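Local atomic coordinates of Drep2 (Drosophila melanogaster, PDB entry 4D2K), a protein that binds copies of itself and probably acts in apoptotic DNA fragmentation, its CIDE domain, the part present here, probably forming higher-order assemblies. Residues A[28-31]-A[32-36]; A[41-44]-A[45-49]; A[58-62]-A[63-67]. All coordinates share one frame; numbering follows the deposited sequence.

Overall arrangement
All three contacts are local in a ubiquitin-like CIDE-N domain. Contacts 1 and 3 each start a helix, and both use an N-cap side chain: T29 for helix 30-40, D62 for helix 63-67. Contact 2 lies at the other end of helix 30-40, in the loop to strand 49-53. There a Schellman motif of backbone bonds ends the helix, before a beta turn. Contacts 1 and 2 are at the surface, whereas contact 3 is partly buried. Contact 1 touches both of the others: L34 packs on V49 of contact 2, and F30 packs on the backbone of I60 and E61 in contact 3. Contacts 2 and 3 do not meet; their nearest atoms are about 6 Å apart.

Contact 1: A[28-31]-A[32-36]; sequences GTFE and ELLVR
The ring of F30 carries L34 on one face. L34 CG sits 4.1 Å above the ring plane, displaced toward the rim, and L34 CD1 is 3.8 Å from F30 CE2. The carboxylate oxygen E31 OE2 lies at the ring edge, in the plane. L33 CD2 approaches obliquely, 4.2 Å from F30 CD1. F30 has CG anti to its backbone N (chi1 174°), which lets the ring lean slightly toward the helix C-terminus and L34, one turn on. Replacing L34 with an alanine would probably uncover this ring face and open a gap against V49 and V51 of strand 49-53. F30 and L33 also reach F66 of helix 63-67.

T29 is the N-cap of helix 30-40. Its OG1 accepts from E32 N at 3.1 Å, with an N-H...O angle of 156°. T29 O takes L33 N at 2.7 Å, in the carbonyl plane, and so begins the helical bonding. L34 N to F30 O and V35 N to E31 O continue it.

The E32 side chain crosses that of T29 at about a right angle, and E32 CB is 3.2 Å from T29 OG1. The E32 chain is extended, with chi1 -170°, and runs back toward G28. There E32 OE2 takes a weak bond from G28 N, 3.5 Å long. The stronger partner of E32 OE2 is K9, through a salt bridge.

The contact thus has two chemistries. Apolar F30, L33 and L34 join the helix to its neighbours. T29 satisfies a first-turn amide that has no earlier helical carbonyl to bond. The negative charge of E32 near the helix start would probably be favoured by the helix dipole as well as by K9.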
ATOM      1  N   GLY A  28       2.383   1.096  11.755  1.00 49.81           N
ATOM      2  CA  GLY A  28       3.283   2.127  12.245  1.00 46.54           C
ATOM      3  C   GLY A  28       4.451   2.457  11.341  1.00 44.90           C
ATOM      4  O   GLY A  28       5.016   3.544  11.443  1.00 47.69           O
ATOM      5  N   THR A  29       4.835   1.518  10.477  1.00 41.50           N
ATOM      6  CA  THR A  29       6.032   1.660   9.637  1.00 43.93           C
ATOM      7  C   THR A  29       5.803   1.194   8.194  1.00 42.24           C
ATOM      8  O   THR A  29       4.895   0.397   7.912  1.00 38.96           O
ATOM      9  CB  THR A  29       7.242   0.829  10.179  1.00 45.01           C
ATOM     10  OG1 THR A  29       6.909  -0.557  10.084  1.00 42.47           O
ATOM     11  CG2 THR A  29       7.582   1.150  11.650  1.00 37.98           C
ATOM     12  N   PHE A  30       6.665   1.658   7.293  1.00 42.14           N
ATOM     13  CA  PHE A  30       6.590   1.242   5.897  1.00 42.95           C
ATOM     14  C   PHE A  30       6.753  -0.272   5.736  1.00 42.08           C
ATOM     15  O   PHE A  30       6.031  -0.908   4.960  1.00 40.85           O
ATOM     16  CB  PHE A  30       7.635   1.985   5.068  1.00 44.24           C
ATOM     17  CG  PHE A  30       7.715   1.503   3.651  1.00 45.24           C
ATOM     18  CD1 PHE A  30       6.702   1.775   2.747  1.00 41.93           C
ATOM     19  CD2 PHE A  30       8.812   0.764   3.230  1.00 45.94           C
ATOM     20  CE1 PHE A  30       6.777   1.309   1.456  1.00 44.57           C
ATOM     21  CE2 PHE A  30       8.897   0.294   1.941  1.00 43.21           C
ATOM     22  CZ  PHE A  30       7.877   0.562   1.050  1.00 45.37           C
ATOM     23  N   GLU A  31       7.603  -0.869   6.558  1.00 42.05           N
ATOM     24  CA  GLU A  31       7.882  -2.287   6.421  1.00 40.81           C
ATOM     25  C   GLU A  31       6.635  -3.076   6.837  1.00 42.83           C
ATOM     26  O   GLU A  31       6.213  -4.052   6.183  1.00 39.80           O
ATOM     27  CB  GLU A  31       9.088  -2.665   7.298  1.00 46.00           C
ATOM     28  CG  GLU A  31      10.470  -2.070   6.877  1.00 50.48           C
ATOM     29  CD  GLU A  31      10.629  -0.543   7.068  1.00 57.39           C
ATOM     30  OE1 GLU A  31      10.148   0.032   8.080  1.00 56.78           O
ATOM     31  OE2 GLU A  31      11.259   0.088   6.188  1.00 56.70           O
ATOM     32  N   GLU A  32       5.987  -2.574   7.883  1.00 43.11           N
ATOM     33  CA  GLU A  32       4.738  -3.129   8.366  1.00 44.50           C
ATOM     34  C   GLU A  32       3.626  -2.860   7.341  1.00 41.97           C
ATOM     35  O   GLU A  32       2.716  -3.681   7.170  1.00 42.56           O
ATOM     36  CB  GLU A  32       4.427  -2.544   9.751  1.00 46.20           C
ATOM     37  CG  GLU A  32       3.293  -3.183  10.527  1.00 54.04           C
ATOM     38  CD  GLU A  32       3.036  -2.451  11.841  1.00 61.06           C
ATOM     39  OE1 GLU A  32       4.023  -1.991  12.462  1.00 61.04           O
ATOM     40  OE2 GLU A  32       1.857  -2.304  12.236  1.00 65.99           O
ATOM     41  N   LEU A  33       3.700  -1.724   6.649  1.00 39.34           N
ATOM     42  CA  LEU A  33       2.762  -1.486   5.556  1.00 40.06           C
ATOM     43  C   LEU A  33       2.850  -2.610   4.533  1.00 41.49           C
ATOM     44  O   LEU A  33       1.819  -3.149   4.137  1.00 40.44           O
ATOM     45  CB  LEU A  33       3.004  -0.127   4.887  1.00 39.44           C
ATOM     46  CG  LEU A  33       2.238   0.061   3.571  1.00 37.92           C
ATOM     47  CD1 LEU A  33       0.744  -0.080   3.775  1.00 38.94           C
ATOM     48  CD2 LEU A  33       2.524   1.440   3.023  1.00 37.30           C
ATOM     49  N   LEU A  34       4.070  -3.000   4.151  1.00 41.17           N
ATOM     50  CA  LEU A  34       4.251  -4.112   3.206  1.00 42.02           C
ATOM     51  C   LEU A  34       3.735  -5.453   3.743  1.00 44.34           C
ATOM     52  O   LEU A  34       3.016  -6.176   3.049  1.00 42.86           O
ATOM     53  CB  LEU A  34       5.729  -4.259   2.823  1.00 40.54           C
ATOM     54  CG  LEU A  34       6.394  -3.129   2.034  1.00 46.14           C
ATOM     55  CD1 LEU A  34       7.872  -3.406   1.801  1.00 46.71           C
ATOM     56  CD2 LEU A  34       5.694  -2.965   0.710  1.00 42.51           C
ATOM     57  N   VAL A  35       4.119  -5.802   4.966  1.00 43.18           N
ATOM     58  CA  VAL A  35       3.653  -7.053   5.552  1.00 43.47           C
ATOM     59  C   VAL A  35       2.113  -7.154   5.594  1.00 45.46           C
ATOM     60  O   VAL A  35       1.555  -8.151   5.127  1.00 44.90           O
ATOM     61  CB  VAL A  35       4.221  -7.254   6.966  1.00 48.64           C
ATOM     62  CG1 VAL A  35       3.497  -8.396   7.656  1.00 52.02           C
ATOM     63  CG2 VAL A  35       5.743  -7.507   6.900  1.00 41.74           C
ATOM     64  N   ARG A  36       1.437  -6.143   6.161  1.00 44.17           N
ATOM     65  CA  ARG A  36      -0.023  -6.213   6.339  1.00 46.56           C
ATOM     66  C   ARG A  36      -0.733  -6.041   4.998  1.00 42.07           C
ATOM     67  O   ARG A  36      -1.810  -6.583   4.776  1.00 40.65           O
ATOM     68  CB  ARG A  36      -0.536  -5.131   7.305  1.00 42.69           C
ATOM     69  CG  ARG A  36      -0.009  -5.270   8.709  1.00 50.53           C
ATOM     70  CD  ARG A  36       0.051  -6.715   9.120  1.00 56.82           C
ATOM     71  NE  ARG A  36       0.898  -6.835  10.296  1.00 83.02           N
ATOM     72  CZ  ARG A  36       1.498  -7.958  10.666  1.00 88.45           C
ATOM     73  NH1 ARG A  36       1.344  -9.049   9.932  1.00 81.59           N
ATOM     74  NH2 ARG A  36       2.269  -7.983  11.750  1.00 89.63           N
TER

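Contact 2: A[41-44]-A[45-49]; sequences LGVP and ASEPV
P44 to E47 form a type I beta turn. E47 N donates to P44 O at 3.1 Å, with an N-H...O angle of 149°. E47 N comes in from above the plane of the P44 carbonyl. Before the turn, G42 has a positive phi of 70° and is the C' residue of a Schellman motif that ends helix 30-40. In this motif V43 N comes back to K38 O.

V43 and E47 carry most of the side-chain contact. They cross at about a right angle, and V43 CG1 is 3.8 Å from E47 OE1. The extended E47 side chain, with CG anti to the backbone N (chi1 177°), lies alongside the ring of P44 and points the same way. E47 OE1 comes 3.8 Å from P44 CD. The same oxygen forms a salt bridge with R79 of strand 74-79, so the carboxylate links the turn to the sheet. V43 CG1 also meets V49 CG1 at 4.0 Å, an apolar contact between the two sides of the turn. K38 NZ donates to A45 O and to E47 O, which ties the loop back to the helix.

A Schellman helix end followed by a tight turn here makes the connection from helix 30-40 to strand 49-53. This is the helix-to-strand link of the ubiquitin-like beta-grasp fold, to which CIDE-N domains belong.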
ATOM      1  N   LEU A  41      -4.100  -8.572   1.153  1.00 43.61           N
ATOM      2  CA  LEU A  41      -4.454  -8.795  -0.240  1.00 45.00           C
ATOM      3  C   LEU A  41      -4.148 -10.231  -0.677  1.00 46.33           C
ATOM      4  O   LEU A  41      -4.282 -10.555  -1.843  1.00 48.95           O
ATOM      5  CB  LEU A  41      -3.755  -7.784  -1.148  1.00 45.41           C
ATOM      6  CG  LEU A  41      -4.604  -6.528  -1.428  1.00 43.74           C
ATOM      7  CD1 LEU A  41      -5.073  -5.891  -0.152  1.00 43.61           C
ATOM      8  CD2 LEU A  41      -3.822  -5.504  -2.243  1.00 43.07           C
ATOM      9  N   GLY A  42      -3.773 -11.094   0.264  1.00 45.83           N
ATOM     10  CA  GLY A  42      -3.562 -12.505  -0.032  1.00 47.06           C
ATOM     11  C   GLY A  42      -2.333 -12.773  -0.895  1.00 49.78           C
ATOM     12  O   GLY A  42      -2.265 -13.754  -1.640  1.00 50.27           O
ATOM     13  N   VAL A  43      -1.330 -11.922  -0.726  1.00 46.88           N
ATOM     14  CA  VAL A  43      -0.062 -12.034  -1.422  1.00 49.00           C
ATOM     15  C   VAL A  43       0.922 -12.790  -0.527  1.00 50.38           C
ATOM     16  O   VAL A  43       1.065 -12.459   0.656  1.00 49.86           O
ATOM     17  CB  VAL A  43       0.516 -10.626  -1.750  1.00 51.04           C
ATOM     18  CG1 VAL A  43       1.889 -10.720  -2.425  1.00 52.15           C
ATOM     19  CG2 VAL A  43      -0.475  -9.805  -2.590  1.00 51.48           C
ATOM     20  N   PRO A  44       1.599 -13.815  -1.083  1.00 49.96           N
ATOM     21  CA  PRO A  44       2.521 -14.617  -0.266  1.00 51.55           C
ATOM     22  C   PRO A  44       3.582 -13.701   0.319  1.00 54.58           C
ATOM     23  O   PRO A  44       4.008 -12.764  -0.362  1.00 54.69           O
ATOM     24  CB  PRO A  44       3.124 -15.613  -1.263  1.00 50.64           C
ATOM     25  CG  PRO A  44       2.178 -15.656  -2.418  1.00 50.80           C
ATOM     26  CD  PRO A  44       1.191 -14.517  -2.312  1.00 49.61           C
ATOM     27  N   ALA A  45       3.974 -13.945   1.565  1.00 53.99           N
ATOM     28  CA  ALA A  45       4.777 -12.979   2.310  1.00 56.67           C
ATOM     29  C   ALA A  45       6.133 -12.673   1.703  1.00 61.52           C
ATOM     30  O   ALA A  45       6.636 -11.556   1.837  1.00 64.10           O
ATOM     31  CB  ALA A  45       4.967 -13.469   3.737  1.00 51.54           C
ATOM     32  N   SER A  46       6.718 -13.644   1.017  1.00 61.33           N
ATOM     33  CA  SER A  46       8.038 -13.445   0.429  1.00 68.18           C
ATOM     34  C   SER A  46       8.003 -12.565  -0.814  1.00 66.28           C
ATOM     35  O   SER A  46       8.968 -11.851  -1.096  1.00 68.52           O
ATOM     36  CB  SER A  46       8.682 -14.795   0.089  1.00 68.08           C
ATOM     37  OG  SER A  46       7.920 -15.480  -0.896  1.00 69.73           O
ATOM     38  N   GLU A  47       6.875 -12.579  -1.522  1.00 62.82           N
ATOM     39  CA  GLU A  47       6.797 -12.005  -2.866  1.00 62.54           C
ATOM     40  C   GLU A  47       6.985 -10.497  -2.866  1.00 63.26           C
ATOM     41  O   GLU A  47       6.384  -9.796  -2.050  1.00 65.06           O
ATOM     42  CB  GLU A  47       5.458 -12.356  -3.506  1.00 58.00           C
ATOM     43  CG  GLU A  47       5.259 -11.750  -4.879  1.00 58.73           C
ATOM     44  CD  GLU A  47       3.900 -12.045  -5.466  1.00 61.50           C
ATOM     45  OE1 GLU A  47       3.291 -13.065  -5.079  1.00 59.60           O
ATOM     46  OE2 GLU A  47       3.430 -11.247  -6.307  1.00 61.60           O
ATOM     47  N   PRO A  48       7.800  -9.984  -3.805  1.00 64.63           N
ATOM     48  CA  PRO A  48       7.984  -8.534  -3.778  1.00 58.88           C
ATOM     49  C   PRO A  48       6.848  -7.798  -4.462  1.00 57.09           C
ATOM     50  O   PRO A  48       6.177  -8.312  -5.378  1.00 57.79           O
ATOM     51  CB  PRO A  48       9.303  -8.332  -4.534  1.00 62.71           C
ATOM     52  CG  PRO A  48       9.622  -9.705  -5.193  1.00 62.92           C
ATOM     53  CD  PRO A  48       8.440 -10.589  -4.983  1.00 62.16           C
ATOM     54  N   VAL A  49       6.637  -6.578  -3.989  1.00 55.67           N
ATOM     55  CA  VAL A  49       5.508  -5.765  -4.408  1.00 53.40           C
ATOM     56  C   VAL A  49       5.965  -4.318  -4.467  1.00 51.11           C
ATOM     57  O   VAL A  49       7.029  -3.948  -3.947  1.00 50.81           O
ATOM     58  CB  VAL A  49       4.282  -5.886  -3.432  1.00 52.75           C
ATOM     59  CG1 VAL A  49       3.775  -7.318  -3.356  1.00 50.98           C
ATOM     60  CG2 VAL A  49       4.650  -5.397  -2.031  1.00 52.03           C
TER

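Contact 3: A[58-62]-A[63-67]; sequences TQIED and GEYFR
The chain leaves the weakly bonded strand 59-60 and enters helix 63-67 at D62, whose O accepts from F66 N at 3.1 Å. D62 is the N-cap. Its chi1 of 50° turns OD1 toward the first helical turn. D62 OD1 accepts from Y65 N at 3.1 Å in a nearly straight bond (N-H...O 171°), and the amide meets the oxygen almost head-on.

E64 OE1 is only 3.3 Å from D62 OD1, and the two carboxylate planes are 31° apart. These like charges would probably disfavour each other. E64 OE2 has a long salt bridge to R67 NH2. The R67 guanidinium places one face over G63 O.

In this ubiquitin-like fold, strand 59-60 is an edge strand within the chain, and I60 bonds through its backbone to V51. The I60 side chain crosses that of Y65 at about a right angle. I60 CG1 is 3.6 Å from Y65 CD2, approaching the ring obliquely. I60 CG2 turns toward F66 and meets F66 CB at 4.2 Å. The F66 ring leads away from residues 58-62, to R10 and L12 of strand 10-16.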
ATOM      1  N   THR A  58       2.346   7.726  -7.787  1.00 34.80           N
ATOM      2  CA  THR A  58       3.610   8.001  -7.097  1.00 36.71           C
ATOM      3  C   THR A  58       3.982   6.825  -6.221  1.00 35.97           C
ATOM      4  O   THR A  58       3.140   6.333  -5.486  1.00 37.86           O
ATOM      5  CB  THR A  58       3.541   9.244  -6.194  1.00 37.37           C
ATOM      6  OG1 THR A  58       3.347  10.422  -6.988  1.00 34.39           O
ATOM      7  CG2 THR A  58       4.825   9.384  -5.389  1.00 35.71           C
ATOM      8  N   GLN A  59       5.222   6.348  -6.329  1.00 34.49           N
ATOM      9  CA  GLN A  59       5.659   5.181  -5.573  1.00 39.42           C
ATOM     10  C   GLN A  59       6.172   5.534  -4.175  1.00 38.74           C
ATOM     11  O   GLN A  59       6.853   6.528  -4.011  1.00 37.76           O
ATOM     12  CB  GLN A  59       6.748   4.425  -6.332  1.00 37.89           C
ATOM     13  CG  GLN A  59       7.041   3.083  -5.727  1.00 40.65           C
ATOM     14  CD  GLN A  59       7.974   2.225  -6.571  1.00 42.23           C
ATOM     15  OE1 GLN A  59       8.264   2.539  -7.728  1.00 39.19           O
ATOM     16  NE2 GLN A  59       8.412   1.110  -5.999  1.00 40.71           N
ATOM     17  N   ILE A  60       5.860   4.707  -3.184  1.00 37.12           N
ATOM     18  CA  ILE A  60       6.402   4.891  -1.835  1.00 40.40           C
ATOM     19  C   ILE A  60       7.390   3.766  -1.561  1.00 40.89           C
ATOM     20  O   ILE A  60       7.019   2.583  -1.631  1.00 43.90           O
ATOM     21  CB  ILE A  60       5.295   4.882  -0.739  1.00 41.15           C
ATOM     22  CG1 ILE A  60       4.295   6.017  -0.958  1.00 43.63           C
ATOM     23  CG2 ILE A  60       5.903   4.999   0.642  1.00 38.05           C
ATOM     24  CD1 ILE A  60       3.093   5.624  -1.765  1.00 48.53           C
ATOM     25  N   GLU A  61       8.630   4.108  -1.219  1.00 41.72           N
ATOM     26  CA  GLU A  61       9.667   3.082  -1.044  1.00 47.40           C
ATOM     27  C   GLU A  61      10.462   3.181   0.235  1.00 45.93           C
ATOM     28  O   GLU A  61      11.533   2.586   0.330  1.00 46.19           O
ATOM     29  CB  GLU A  61      10.695   3.118  -2.186  1.00 45.71           C
ATOM     30  CG  GLU A  61      10.145   3.102  -3.596  1.00 52.26           C
ATOM     31  CD  GLU A  61      11.256   3.262  -4.612  1.00 53.28           C
ATOM     32  OE1 GLU A  61      12.214   2.460  -4.586  1.00 62.11           O
ATOM     33  OE2 GLU A  61      11.190   4.198  -5.424  1.00 50.02           O
ATOM     34  N   ASP A  62       9.970   3.930   1.210  1.00 45.88           N
ATOM     35  CA  ASP A  62      10.757   4.174   2.419  1.00 46.08           C
ATOM     36  C   ASP A  62       9.930   4.819   3.532  1.00 43.60           C
ATOM     37  O   ASP A  62       8.877   5.405   3.282  1.00 39.96           O
ATOM     38  CB  ASP A  62      11.997   5.025   2.108  1.00 45.42           C
ATOM     39  CG  ASP A  62      11.668   6.282   1.302  1.00 48.30           C
ATOM     40  OD1 ASP A  62      10.962   7.184   1.808  1.00 44.57           O
ATOM     41  OD2 ASP A  62      12.176   6.396   0.162  1.00 48.33           O
ATOM     42  N   GLY A  63      10.414   4.673   4.763  1.00 45.89           N
ATOM     43  CA  GLY A  63       9.790   5.287   5.918  1.00 47.65           C
ATOM     44  C   GLY A  63       9.598   6.786   5.853  1.00 46.00           C
ATOM     45  O   GLY A  63       8.648   7.304   6.437  1.00 44.73           O
ATOM     46  N   GLU A  64      10.491   7.502   5.188  1.00 44.47           N
ATOM     47  CA  GLU A  64      10.388   8.964   5.221  1.00 48.69           C
ATOM     48  C   GLU A  64       9.109   9.454   4.494  1.00 41.79           C
ATOM     49  O   GLU A  64       8.233  10.176   5.057  1.00 42.29           O
ATOM     50  CB  GLU A  64      11.644   9.596   4.591  1.00 47.71           C
ATOM     51  CG  GLU A  64      12.965   9.318   5.350  1.00 49.54           C
ATOM     52  CD  GLU A  64      13.572   7.946   5.023  1.00 58.97           C
ATOM     53  OE1 GLU A  64      13.567   7.547   3.832  1.00 58.50           O
ATOM     54  OE2 GLU A  64      14.021   7.252   5.964  1.00 68.58           O
ATOM     55  N   TYR A  65       8.935   8.966   3.273  1.00 41.68           N
ATOM     56  CA  TYR A  65       7.777   9.384   2.512  1.00 41.12           C
ATOM     57  C   TYR A  65       6.534   8.789   3.154  1.00 36.59           C
ATOM     58  O   TYR A  65       5.503   9.432   3.213  1.00 33.99           O
ATOM     59  CB  TYR A  65       7.870   8.955   1.052  1.00 38.11           C
ATOM     60  CG  TYR A  65       6.908   9.736   0.188  1.00 36.72           C
ATOM     61  CD1 TYR A  65       7.262  10.996  -0.312  1.00 38.89           C
ATOM     62  CD2 TYR A  65       5.618   9.274  -0.049  1.00 38.42           C
ATOM     63  CE1 TYR A  65       6.374  11.753  -1.077  1.00 36.24           C
ATOM     64  CE2 TYR A  65       4.719  10.019  -0.831  1.00 41.47           C
ATOM     65  CZ  TYR A  65       5.112  11.253  -1.336  1.00 37.31           C
ATOM     66  OH  TYR A  65       4.231  11.991  -2.072  1.00 36.70           O
ATOM     67  N   PHE A  66       6.664   7.555   3.635  1.00 38.79           N
ATOM     68  CA  PHE A  66       5.574   6.862   4.292  1.00 39.16           C
ATOM     69  C   PHE A  66       5.055   7.691   5.461  1.00 38.36           C
ATOM     70  O   PHE A  66       3.844   7.867   5.619  1.00 36.31           O
ATOM     71  CB  PHE A  66       6.017   5.473   4.778  1.00 39.34           C
ATOM     72  CG  PHE A  66       5.082   4.880   5.789  1.00 39.76           C
ATOM     73  CD1 PHE A  66       4.004   4.113   5.383  1.00 38.29           C
ATOM     74  CD2 PHE A  66       5.257   5.124   7.151  1.00 41.06           C
ATOM     75  CE1 PHE A  66       3.110   3.591   6.312  1.00 40.15           C
ATOM     76  CE2 PHE A  66       4.369   4.619   8.085  1.00 42.82           C
ATOM     77  CZ  PHE A  66       3.288   3.846   7.665  1.00 43.78           C
ATOM     78  N   ARG A  67       5.971   8.239   6.252  1.00 39.72           N
ATOM     79  CA  ARG A  67       5.565   8.982   7.437  1.00 42.97           C
ATOM     80  C   ARG A  67       4.891  10.246   7.052  1.00 41.52           C
ATOM     81  O   ARG A  67       4.120  10.785   7.862  1.00 37.90           O
ATOM     82  CB  ARG A  67       6.747   9.307   8.360  1.00 42.89           C
ATOM     83  CG  ARG A  67       7.246   8.112   9.147  1.00 47.03           C
ATOM     84  CD  ARG A  67       8.269   8.505  10.210  1.00 48.32           C
ATOM     85  NE  ARG A  67       9.574   8.802   9.622  1.00 52.44           N
ATOM     86  CZ  ARG A  67      10.416   7.867   9.187  1.00 56.26           C
ATOM     87  NH1 ARG A  67      10.080   6.587   9.269  1.00 59.60           N
ATOM     88  NH2 ARG A  67      11.592   8.201   8.668  1.00 59.71           N
TER